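Local coordinates for glycosyl hydrolase (Streptomyces cattleya, PDB 7LR8), which probably hydrolyses the beta-1,4 link between mannose and N-acetylglucosamine in the core disaccharide left by N-glycan breakdown, as a family 5 glycoside hydrolase, at residues R115-T120 against D166-E171; A153-S158 against Y198-Y203; P57-F62 against P107-T112. The protein carries 1 engineered substitution. All blocks are in the same frame, centred on the assembly; numbering follows the deposited sequence. Where two conformers were deposited one is given.

Interaction 1 (R115-T120 against D166-E171); sequences RRNLFT and DRVTPE. With AE3 (2-(2-ethoxyethoxy)ethanol), chain F.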
loop_
_atom_site.group_PDB
_atom_site.type_symbol
_atom_site.label_atom_id
_atom_site.label_comp_id
_atom_site.label_asym_id
_atom_site.label_seq_id
_atom_site.Cartn_x
_atom_site.Cartn_y
_atom_site.Cartn_z
ATOM N N ARG B 115 -4.531 -2.749 -11.099
ATOM C CA ARG B 115 -4.844 -4.066 -10.557
ATOM C C ARG B 115 -4.443 -5.155 -11.539
ATOM O O ARG B 115 -4.954 -5.212 -12.663
ATOM C CB ARG B 115 -6.328 -4.167 -10.235
ATOM C CG ARG B 115 -6.724 -5.490 -9.607
ATOM C CD ARG B 115 -6.081 -5.689 -8.222
ATOM N NE ARG B 115 -6.449 -6.966 -7.620
ATOM C CZ ARG B 115 -7.486 -7.134 -6.809
ATOM N NH1 ARG B 115 -8.280 -6.105 -6.514
ATOM N NH2 ARG B 115 -7.743 -8.339 -6.300
ATOM N N ARG B 116 -3.526 -6.017 -11.111
ATOM C CA ARG B 116 -2.982 -7.077 -11.950
ATOM C C ARG B 116 -2.756 -8.285 -11.060
ATOM O O ARG B 116 -2.095 -8.170 -10.026
ATOM C CB ARG B 116 -1.675 -6.646 -12.629
ATOM C CG ARG B 116 -1.869 -5.613 -13.723
ATOM C CD ARG B 116 -0.548 -5.166 -14.308
ATOM N NE ARG B 116 0.198 -4.280 -13.423
ATOM C CZ ARG B 116 1.353 -3.704 -13.752
ATOM N NH1 ARG B 116 1.901 -3.929 -14.959
ATOM N NH2 ARG B 116 1.954 -2.892 -12.893
ATOM N N ASN B 117 -3.327 -9.421 -11.461
ATOM C CA ASN B 117 -3.365 -10.622 -10.622
ATOM C C ASN B 117 -1.961 -11.023 -10.165
ATOM O O ASN B 117 -1.046 -11.156 -10.986
ATOM C CB ASN B 117 -4.043 -11.743 -11.430
ATOM C CG ASN B 117 -4.319 -12.999 -10.619
ATOM O OD1 ASN B 117 -3.411 -13.578 -10.053
ATOM N ND2 ASN B 117 -5.581 -13.446 -10.598
ATOM N N LEU B 118 -1.805 -11.219 -8.839
ATOM C CA LEU B 118 -0.496 -11.487 -8.240
ATOM C C LEU B 118 0.104 -12.782 -8.745
ATOM O O LEU B 118 1.330 -12.953 -8.710
ATOM C CB LEU B 118 -0.602 -11.566 -6.707
ATOM C CG LEU B 118 -0.894 -10.266 -5.976
ATOM C CD1 LEU B 118 -0.898 -10.559 -4.462
ATOM C CD2 LEU B 118 0.131 -9.196 -6.348
ATOM N N PHE B 119 -0.736 -13.710 -9.199
ATOM C CA PHE B 119 -0.275 -15.035 -9.571
ATOM C C PHE B 119 -0.193 -15.268 -11.073
ATOM O O PHE B 119 0.504 -16.201 -11.488
ATOM C CB PHE B 119 -1.189 -16.090 -8.963
ATOM C CG PHE B 119 -1.348 -15.962 -7.477
ATOM C CD1 PHE B 119 -0.324 -16.346 -6.633
ATOM C CD2 PHE B 119 -2.512 -15.433 -6.928
ATOM C CE1 PHE B 119 -0.458 -16.226 -5.258
ATOM C CE2 PHE B 119 -2.662 -15.318 -5.544
ATOM C CZ PHE B 119 -1.625 -15.711 -4.716
ATOM N N THR B 120 -0.872 -14.461 -11.895
ATOM C CA THR B 120 -0.943 -14.705 -13.337
ATOM C C THR B 120 -0.530 -13.535 -14.223
ATOM O O THR B 120 -0.299 -13.759 -15.424
ATOM C CB THR B 120 -2.363 -15.125 -13.762
ATOM O OG1 THR B 120 -3.273 -14.029 -13.572
ATOM C CG2 THR B 120 -2.831 -16.354 -12.968
ATOM N N ASP B 166 -7.253 -12.505 -5.603
ATOM C CA ASP B 166 -6.740 -12.741 -6.955
ATOM C C ASP B 166 -6.911 -14.230 -7.214
ATOM O O ASP B 166 -6.087 -15.047 -6.783
ATOM C CB ASP B 166 -5.274 -12.339 -7.084
ATOM C CG ASP B 166 -5.082 -10.852 -7.196
ATOM O OD1 ASP B 166 -6.050 -10.159 -7.562
ATOM O OD2 ASP B 166 -3.962 -10.383 -6.916
ATOM N N ARG B 167 -7.975 -14.587 -7.918
ATOM C CA ARG B 167 -8.330 -15.988 -8.062
ATOM C C ARG B 167 -7.393 -16.697 -9.032
ATOM O O ARG B 167 -6.941 -16.119 -10.027
ATOM C CB ARG B 167 -9.784 -16.118 -8.510
ATOM C CG ARG B 167 -10.743 -15.693 -7.406
ATOM C CD ARG B 167 -12.179 -16.115 -7.649
ATOM N NE ARG B 167 -13.046 -15.596 -6.595
ATOM C CZ ARG B 167 -13.478 -14.338 -6.539
ATOM N NH1 ARG B 167 -13.131 -13.472 -7.482
ATOM N NH2 ARG B 167 -14.260 -13.946 -5.541
ATOM N N VAL B 168 -7.093 -17.957 -8.731
ATOM C CA VAL B 168 -6.222 -18.774 -9.567
ATOM C C VAL B 168 -6.679 -20.217 -9.473
ATOM O O VAL B 168 -7.227 -20.647 -8.455
ATOM C CB VAL B 168 -4.740 -18.664 -9.141
ATOM C CG1 VAL B 168 -4.129 -17.438 -9.742
ATOM C CG2 VAL B 168 -4.625 -18.668 -7.605
ATOM N N THR B 169 -6.429 -20.971 -10.534
ATOM C CA THR B 169 -6.661 -22.402 -10.494
ATOM C C THR B 169 -5.491 -23.064 -9.779
ATOM O O THR B 169 -4.428 -22.459 -9.631
ATOM C CB THR B 169 -6.793 -22.973 -11.905
ATOM O OG1 THR B 169 -5.518 -22.942 -12.565
ATOM C CG2 THR B 169 -7.806 -22.173 -12.713
ATOM N N PRO B 170 -5.668 -24.298 -9.305
ATOM C CA PRO B 170 -4.516 -25.010 -8.726
ATOM C C PRO B 170 -3.354 -25.146 -9.695
ATOM O O PRO B 170 -2.197 -24.997 -9.287
ATOM C CB PRO B 170 -5.114 -26.369 -8.341
ATOM C CG PRO B 170 -6.562 -26.062 -8.070
ATOM C CD PRO B 170 -6.932 -25.030 -9.097
ATOM N N GLU B 171 -3.627 -25.388 -10.981
ATOM C CA GLU B 171 -2.538 -25.501 -11.948
ATOM C C GLU B 171 -1.763 -24.193 -12.071
ATOM O O GLU B 171 -0.530 -24.204 -12.182
ATOM C CB GLU B 171 -3.077 -25.932 -13.315
ATOM C CG GLU B 171 -1.979 -26.270 -14.320
ATOM C CD GLU B 171 -2.396 -26.031 -15.764
ATOM O OE1 GLU B 171 -3.615 -25.982 -16.034
ATOM O OE2 GLU B 171 -1.502 -25.890 -16.629
HETATM C C1 AE3 F . 5.712 -17.528 -19.888
HETATM C C2 AE3 F . 4.365 -16.842 -20.094
HETATM O O2 AE3 F . 4.368 -15.592 -19.467
HETATM C C3 AE3 F . 3.181 -15.313 -18.786
HETATM C C4 AE3 F . 3.458 -15.309 -17.284
HETATM O O3 AE3 F . 2.301 -15.670 -16.585
HETATM C C5 AE3 F . 2.431 -15.615 -15.193
HETATM C C6 AE3 F . 2.659 -17.019 -14.632
HETATM O O4 AE3 F . 4.031 -17.305 -14.616
HETATM O O HOH W 1 -3.616 -7.816 -7.654
#
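Asp-166 and Arg-115 approach from opposite directions, carboxylate and guanidinium planes 52° apart, with OD1 at the guanidinium edge, near its plane. The grip is side-on and falls on that one oxygen: Arg-115 NH2 lies 2.8 Å from Asp-166 OD1, and Arg-115 NE reaches the same OD1 at 3.2 Å on its syn lone pair. The arginine chain bends at chi2 (65°), which brings its end back to the other segment. Asp-166 OD2 takes the backbone N of Leu-118 at 3.0 Å from above the carboxylate plane, and a water sits 2.7 Å from OD2.

Asn-117 slides antiparallel past Asp-166, its amide stacked on the carboxylate at 28°. ND2 donates to Arg-167 O at 3.1 Å, while OD1 accepts from Phe-119 N at 2.8 Å, forming an Asx turn that suits asparagine. In one of its two conformers, Val-168 CG1 packs against Phe-119 CB and Thr-120 CG2.

The contact joins the loop before helix 122-139 to the start of helix 170-187; Phe-119 and Thr-120 line a 2-(2-ethoxyethoxy)ethanol pocket. With a guanidinium on one oxygen, a backbone N-H and water on the other, Asp-166 is likely to stay ionised, its charge probably tying the loops together.

Interaction 2 (A153-S158 against Y198-Y203); sequences AINQFS and YDAAWY. Engineered in segment 153-158: Ala-153 (natural residue Glu).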
loop_
_atom_site.group_PDB
_atom_site.type_symbol
_atom_site.label_atom_id
_atom_site.label_comp_id
_atom_site.label_asym_id
_atom_site.label_seq_id
_atom_site.Cartn_x
_atom_site.Cartn_y
_atom_site.Cartn_z
ATOM N N ALA B 153 2.457 -17.037 3.673
ATOM C CA ALA B 153 1.065 -17.412 3.444
ATOM C C ALA B 153 0.466 -16.604 2.296
ATOM O O ALA B 153 -0.633 -16.048 2.402
ATOM C CB ALA B 153 0.229 -17.240 4.723
ATOM N N ILE B 154 1.202 -16.546 1.179
ATOM C CA ILE B 154 0.724 -15.818 0.009
ATOM C C ILE B 154 -0.583 -16.407 -0.497
ATOM O O ILE B 154 -1.383 -15.693 -1.110
ATOM C CB ILE B 154 1.804 -15.799 -1.104
ATOM C CG1 ILE B 154 1.486 -14.716 -2.144
ATOM C CG2 ILE B 154 1.926 -17.156 -1.782
ATOM C CD1 ILE B 154 1.873 -13.329 -1.692
ATOM N N ASN B 155 -0.841 -17.690 -0.215
ATOM C CA ASN B 155 -2.103 -18.310 -0.609
ATOM C C ASN B 155 -3.321 -17.590 -0.047
ATOM O O ASN B 155 -4.425 -17.796 -0.560
ATOM C CB ASN B 155 -2.150 -19.795 -0.196
ATOM C CG ASN B 155 -2.132 -20.023 1.330
ATOM O OD1 ASN B 155 -1.372 -19.397 2.074
ATOM N ND2 ASN B 155 -2.962 -20.947 1.781
ATOM N N GLN B 156 -3.167 -16.772 1.001
ATOM C CA GLN B 156 -4.350 -16.094 1.528
ATOM C C GLN B 156 -4.900 -15.040 0.568
ATOM O O GLN B 156 -6.028 -14.589 0.767
ATOM C CB GLN B 156 -4.056 -15.470 2.902
ATOM C CG GLN B 156 -3.160 -14.229 2.864
ATOM C CD GLN B 156 -3.927 -12.926 2.941
ATOM O OE1 GLN B 156 -4.854 -12.780 3.729
ATOM N NE2 GLN B 156 -3.532 -11.964 2.111
ATOM N N PHE B 157 -4.158 -14.666 -0.477
ATOM C CA PHE B 157 -4.694 -13.760 -1.485
ATOM C C PHE B 157 -5.532 -14.470 -2.539
ATOM O O PHE B 157 -6.115 -13.790 -3.394
ATOM C CB PHE B 157 -3.555 -13.009 -2.190
ATOM C CG PHE B 157 -2.872 -11.985 -1.323
ATOM C CD1 PHE B 157 -3.452 -10.734 -1.120
ATOM C CD2 PHE B 157 -1.635 -12.264 -0.733
ATOM C CE1 PHE B 157 -2.822 -9.782 -0.333
ATOM C CE2 PHE B 157 -1.005 -11.324 0.064
ATOM C CZ PHE B 157 -1.600 -10.075 0.259
ATOM N N SER B 158 -5.600 -15.806 -2.512
ATOM C CA SER B 158 -6.007 -16.570 -3.683
ATOM C C SER B 158 -7.474 -16.976 -3.681
ATOM O O SER B 158 -7.958 -17.482 -4.703
ATOM C CB SER B 158 -5.116 -17.819 -3.846
ATOM O OG SER B 158 -5.433 -18.846 -2.922
ATOM N N TYR B 198 -0.662 -20.992 4.486
ATOM C CA TYR B 198 -1.439 -21.155 5.711
ATOM C C TYR B 198 -2.445 -22.296 5.553
ATOM O O TYR B 198 -2.646 -22.831 4.461
ATOM C CB TYR B 198 -2.107 -19.839 6.108
ATOM C CG TYR B 198 -3.533 -19.620 5.643
ATOM C CD1 TYR B 198 -3.808 -19.181 4.355
ATOM C CD2 TYR B 198 -4.601 -19.801 6.522
ATOM C CE1 TYR B 198 -5.114 -18.956 3.935
ATOM C CE2 TYR B 198 -5.905 -19.574 6.116
ATOM C CZ TYR B 198 -6.152 -19.150 4.823
ATOM O OH TYR B 198 -7.459 -18.930 4.437
ATOM N N ASP B 199 -3.073 -22.690 6.673
ATOM C CA ASP B 199 -3.689 -24.016 6.756
ATOM C C ASP B 199 -4.898 -24.201 5.839
ATOM O O ASP B 199 -5.401 -25.328 5.755
ATOM C CB ASP B 199 -4.045 -24.367 8.222
ATOM C CG ASP B 199 -5.069 -23.419 8.859
ATOM O OD1 ASP B 199 -5.907 -22.826 8.137
ATOM O OD2 ASP B 199 -5.024 -23.277 10.105
ATOM N N ALA B 200 -5.363 -23.160 5.136
ATOM C CA ALA B 200 -6.333 -23.388 4.065
ATOM C C ALA B 200 -5.817 -24.400 3.050
ATOM O O ALA B 200 -6.607 -25.127 2.434
ATOM C CB ALA B 200 -6.657 -22.076 3.350
ATOM N N ALA B 201 -4.497 -24.474 2.868
ATOM C CA ALA B 201 -3.944 -25.447 1.928
ATOM C C ALA B 201 -4.261 -26.882 2.342
ATOM O O ALA B 201 -4.325 -27.767 1.486
ATOM C CB ALA B 201 -2.431 -25.261 1.796
ATOM N N TRP B 202 -4.455 -27.134 3.639
ATOM C CA TRP B 202 -4.810 -28.466 4.120
ATOM C C TRP B 202 -6.283 -28.617 4.467
ATOM O O TRP B 202 -6.781 -29.744 4.484
ATOM C CB TRP B 202 -3.981 -28.832 5.364
ATOM C CG TRP B 202 -2.542 -28.445 5.227
ATOM C CD1 TRP B 202 -1.962 -27.280 5.635
ATOM C CD2 TRP B 202 -1.510 -29.213 4.610
ATOM N NE1 TRP B 202 -0.628 -27.281 5.319
ATOM C CE2 TRP B 202 -0.324 -28.458 4.689
ATOM C CE3 TRP B 202 -1.470 -30.466 4.002
ATOM C CZ2 TRP B 202 0.886 -28.915 4.181
ATOM C CZ3 TRP B 202 -0.269 -30.920 3.500
ATOM C CH2 TRP B 202 0.893 -30.147 3.592
ATOM N N TYR B 203 -6.992 -27.520 4.730
ATOM C CA TYR B 203 -8.285 -27.584 5.395
ATOM C C TYR B 203 -9.471 -27.110 4.558
ATOM O O TYR B 203 -10.606 -27.485 4.880
ATOM C CB TYR B 203 -8.252 -26.742 6.681
ATOM C CG TYR B 203 -7.447 -27.305 7.831
ATOM C CD1 TYR B 203 -6.861 -28.573 7.776
ATOM C CD2 TYR B 203 -7.283 -26.562 8.989
ATOM C CE1 TYR B 203 -6.131 -29.074 8.865
ATOM C CE2 TYR B 203 -6.567 -27.051 10.069
ATOM C CZ TYR B 203 -5.996 -28.299 10.007
ATOM O OH TYR B 203 -5.295 -28.764 11.108
#
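Asn-155 reaches from a 3-10 turn to the backbone of Tyr-198 and binds it at both ends of its amide. From CB the side chain turns so that CG sits between the backbone N and the carbonyl carbon (chi1 65°), a placing that aims the amide across the gap. CG itself packs against Tyr-198 CD1 and N. At the tip the branches part: OD1 accepts from Tyr-198 N at 3.0 Å, the donor tilted from the amide carbonyl plane, and ND2 donates to Tyr-198 O at 3.3 Å from above that carbonyl's plane. An amide, with an acceptor and a donor side by side, can serve the N-H and C=O of one residue in this way. ND2 also bonds His-207, and Tyr-198 O receives Ala-201 N as well, so neither group depends on a single partner.

The amide and phenol planes stand 50° apart; Asn-155 OD1 lies at the ring edge, in its plane, and ND2 comes within 3.2 Å of Tyr-198 CD1. Farther along the ring, Gln-156 CB touches CE1 at 3.8 Å. At the other end Ala-153, an engineered replacement for the natural glutamate, places its CB 3.8 Å from Tyr-198 CB. A leucine in place of Asn-155 would probably leave Tyr-198 N without its acceptor and let the tyrosine backbone shift, disturbing the ring beside the sugar.

Tyr-198 belongs to the glycan pocket and touches the bound N-acetylglucosamine. Both segments follow parallel strands, 145-152 and 194-196, in an eight-stranded sheet consistent with the TIM barrel of family 5 glycosidases, whose active site lies at the C-terminal ends of the strands.

Interaction 3 (P57-F62 against P107-T112); sequences PLWPVF and PAWTTT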
loop_
_atom_site.group_PDB
_atom_site.type_symbol
_atom_site.label_atom_id
_atom_site.label_comp_id
_atom_site.label_asym_id
_atom_site.label_seq_id
_atom_site.Cartn_x
_atom_site.Cartn_y
_atom_site.Cartn_z
ATOM N N PRO B 57 11.031 -8.875 4.897
ATOM C CA PRO B 57 10.909 -7.638 4.118
ATOM C C PRO B 57 9.448 -7.246 3.981
ATOM O O PRO B 57 8.552 -8.094 4.022
ATOM C CB PRO B 57 11.491 -8.013 2.747
ATOM C CG PRO B 57 12.299 -9.233 2.956
ATOM C CD PRO B 57 11.761 -9.939 4.190
ATOM N N LEU B 58 9.211 -5.948 3.807
ATOM C CA LEU B 58 7.913 -5.442 3.364
ATOM C C LEU B 58 8.031 -5.197 1.862
ATOM O O LEU B 58 8.781 -4.318 1.428
ATOM C CB LEU B 58 7.524 -4.165 4.096
ATOM C CG LEU B 58 7.028 -4.327 5.534
ATOM C CD1 LEU B 58 6.554 -2.990 6.086
ATOM C CD2 LEU B 58 5.918 -5.363 5.611
ATOM N N TRP B 59 7.309 -6.000 1.074
ATOM C CA TRP B 59 7.445 -5.968 -0.384
ATOM C C TRP B 59 7.261 -4.575 -0.983
ATOM O O TRP B 59 8.144 -4.145 -1.747
ATOM C CB TRP B 59 6.472 -6.998 -0.973
ATOM C CG TRP B 59 6.495 -7.123 -2.489
ATOM C CD1 TRP B 59 7.561 -6.889 -3.333
ATOM C CD2 TRP B 59 5.411 -7.552 -3.324
ATOM N NE1 TRP B 59 7.184 -7.126 -4.641
ATOM C CE2 TRP B 59 5.870 -7.518 -4.663
ATOM C CE3 TRP B 59 4.086 -7.927 -3.076
ATOM C CZ2 TRP B 59 5.060 -7.879 -5.737
ATOM C CZ3 TRP B 59 3.284 -8.290 -4.145
ATOM C CH2 TRP B 59 3.770 -8.250 -5.462
ATOM N N PRO B 60 6.202 -3.809 -0.672
ATOM C CA PRO B 60 6.093 -2.466 -1.284
ATOM C C PRO B 60 7.210 -1.520 -0.881
ATOM O O PRO B 60 7.516 -0.584 -1.633
ATOM C CB PRO B 60 4.733 -1.943 -0.793
ATOM C CG PRO B 60 4.008 -3.134 -0.234
ATOM C CD PRO B 60 5.080 -4.060 0.257
ATOM N N VAL B 61 7.825 -1.718 0.290
ATOM C CA VAL B 61 8.963 -0.887 0.663
ATOM C C VAL B 61 10.212 -1.299 -0.110
ATOM O O VAL B 61 11.023 -0.451 -0.502
ATOM C CB VAL B 61 9.175 -0.954 2.184
ATOM C CG1 VAL B 61 10.464 -0.234 2.589
ATOM C CG2 VAL B 61 7.980 -0.351 2.887
ATOM N N PHE B 62 10.377 -2.599 -0.367
ATOM C CA PHE B 62 11.543 -3.064 -1.106
ATOM C C PHE B 62 11.401 -2.839 -2.609
ATOM O O PHE B 62 12.399 -2.574 -3.289
ATOM C CB PHE B 62 11.788 -4.547 -0.822
ATOM C CG PHE B 62 12.546 -4.806 0.445
ATOM C CD1 PHE B 62 12.063 -4.362 1.670
ATOM C CD2 PHE B 62 13.753 -5.486 0.410
ATOM C CE1 PHE B 62 12.782 -4.613 2.843
ATOM C CE2 PHE B 62 14.458 -5.741 1.571
ATOM C CZ PHE B 62 13.972 -5.295 2.784
ATOM N N PRO B 107 1.928 -3.513 -3.329
ATOM C CA PRO B 107 2.499 -2.356 -4.027
ATOM C C PRO B 107 1.442 -1.636 -4.851
ATOM O O PRO B 107 0.506 -2.246 -5.372
ATOM C CB PRO B 107 3.581 -2.973 -4.925
ATOM C CG PRO B 107 3.867 -4.339 -4.309
ATOM C CD PRO B 107 2.547 -4.783 -3.749
ATOM N N ALA B 108 1.615 -0.319 -4.981
ATOM C CA ALA B 108 0.651 0.487 -5.722
ATOM C C ALA B 108 0.523 0.021 -7.162
ATOM O O ALA B 108 -0.536 0.192 -7.777
ATOM C CB ALA B 108 1.061 1.960 -5.673
ATOM N N TRP B 109 1.568 -0.605 -7.697
ATOM C CA TRP B 109 1.560 -1.044 -9.086
ATOM C C TRP B 109 0.880 -2.391 -9.270
ATOM O O TRP B 109 0.899 -2.925 -10.383
ATOM C CB TRP B 109 2.985 -1.073 -9.633
ATOM C CG TRP B 109 4.019 -1.760 -8.772
ATOM C CD1 TRP B 109 4.778 -1.186 -7.789
ATOM C CD2 TRP B 109 4.453 -3.126 -8.874
ATOM N NE1 TRP B 109 5.656 -2.123 -7.263
ATOM C CE2 TRP B 109 5.468 -3.317 -7.908
ATOM C CE3 TRP B 109 4.088 -4.203 -9.696
ATOM C CZ2 TRP B 109 6.111 -4.551 -7.723
ATOM C CZ3 TRP B 109 4.738 -5.423 -9.528
ATOM C CH2 TRP B 109 5.735 -5.589 -8.540
ATOM N N THR B 110 0.273 -2.940 -8.218
ATOM C CA THR B 110 -0.550 -4.137 -8.327
ATOM C C THR B 110 -2.033 -3.885 -8.077
ATOM O O THR B 110 -2.820 -4.832 -8.159
ATOM C CB THR B 110 -0.071 -5.232 -7.348
ATOM O OG1 THR B 110 -0.356 -4.852 -5.993
ATOM C CG2 THR B 110 1.431 -5.469 -7.489
ATOM N N THR B 111 -2.445 -2.655 -7.754
ATOM C CA THR B 111 -3.789 -2.428 -7.228
ATOM C C THR B 111 -4.497 -1.306 -7.984
ATOM O O THR B 111 -3.876 -0.537 -8.728
ATOM C CB THR B 111 -3.734 -2.118 -5.713
ATOM O OG1 THR B 111 -5.033 -2.281 -5.128
ATOM C CG2 THR B 111 -3.249 -0.707 -5.468
ATOM N N THR B 112 -5.826 -1.239 -7.756
ATOM C CA THR B 112 -6.805 -0.316 -8.351
ATOM C C THR B 112 -6.526 -0.025 -9.822
ATOM O O THR B 112 -6.786 -0.884 -10.670
ATOM C CB THR B 112 -6.916 0.989 -7.544
ATOM O OG1 THR B 112 -5.680 1.703 -7.531
ATOM C CG2 THR B 112 -7.307 0.684 -6.090
#
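Pro-107 stands its CG-CD edge on the face of Trp-59. Its CG lies 3.6 Å from the centroid of the indole six-membered ring and only 9° off the ring normal, a CH-pi contact, while CD lies 3.6 Å from Trp-59 CE3. The rigid, compact ring of proline suits a broad aromatic surface, which it meets with C-H groups. Trp-59 offers that surface because its CG is anti to the backbone N (chi1 -179°), which carries the indole out toward the other segment.

Trp-109 closes the hollow at one border: its CH2 comes 3.7 Å from Trp-59 CZ2, with the two six-membered rings inclined at 84°. Pro-107 CB also lies over a face of Trp-109, toward its rim, so the proline sits in the corner formed by two nearly perpendicular indoles. Thr-110 CG2 adds a small bump 4.2 Å from Trp-59 CH2, and Pro-60 CG packs beside Pro-107 N.

Gln-63 fastens both indole N-H groups, by OE1 to Trp-59 and by its backbone O to Trp-109, which also packs on Phe-103 of the second subunit. The cluster joins the short helix 59-62, after strand 52-55, to the loop before helix 122-139, whose Tyr-131 and Gln-128 also touch Trp-59.

From the N terminus, interaction 3 comes first: 57-62, just after strand 52-55, pairs with 107-112, closing a loop that holds helix 71-86 and strand 90-94. Interaction 1 opens at 115-120, directly downstream, so the two are in series, yet they touch where Arg-116 bonds Trp-109 O and Leu-118 packs on Trp-59. Interaction 1 closes at 166-171, beyond helix 122-139 and strand 145-152. Interaction 2 begins within that span at 153-158 and ends past it at 198-203, so these loops cross; Asp-166 N probably bonds Phe-157 O. Interactions 2 and 3 do not touch. Together they join successive strand-end loops from strand 52-55 to strand 194-196.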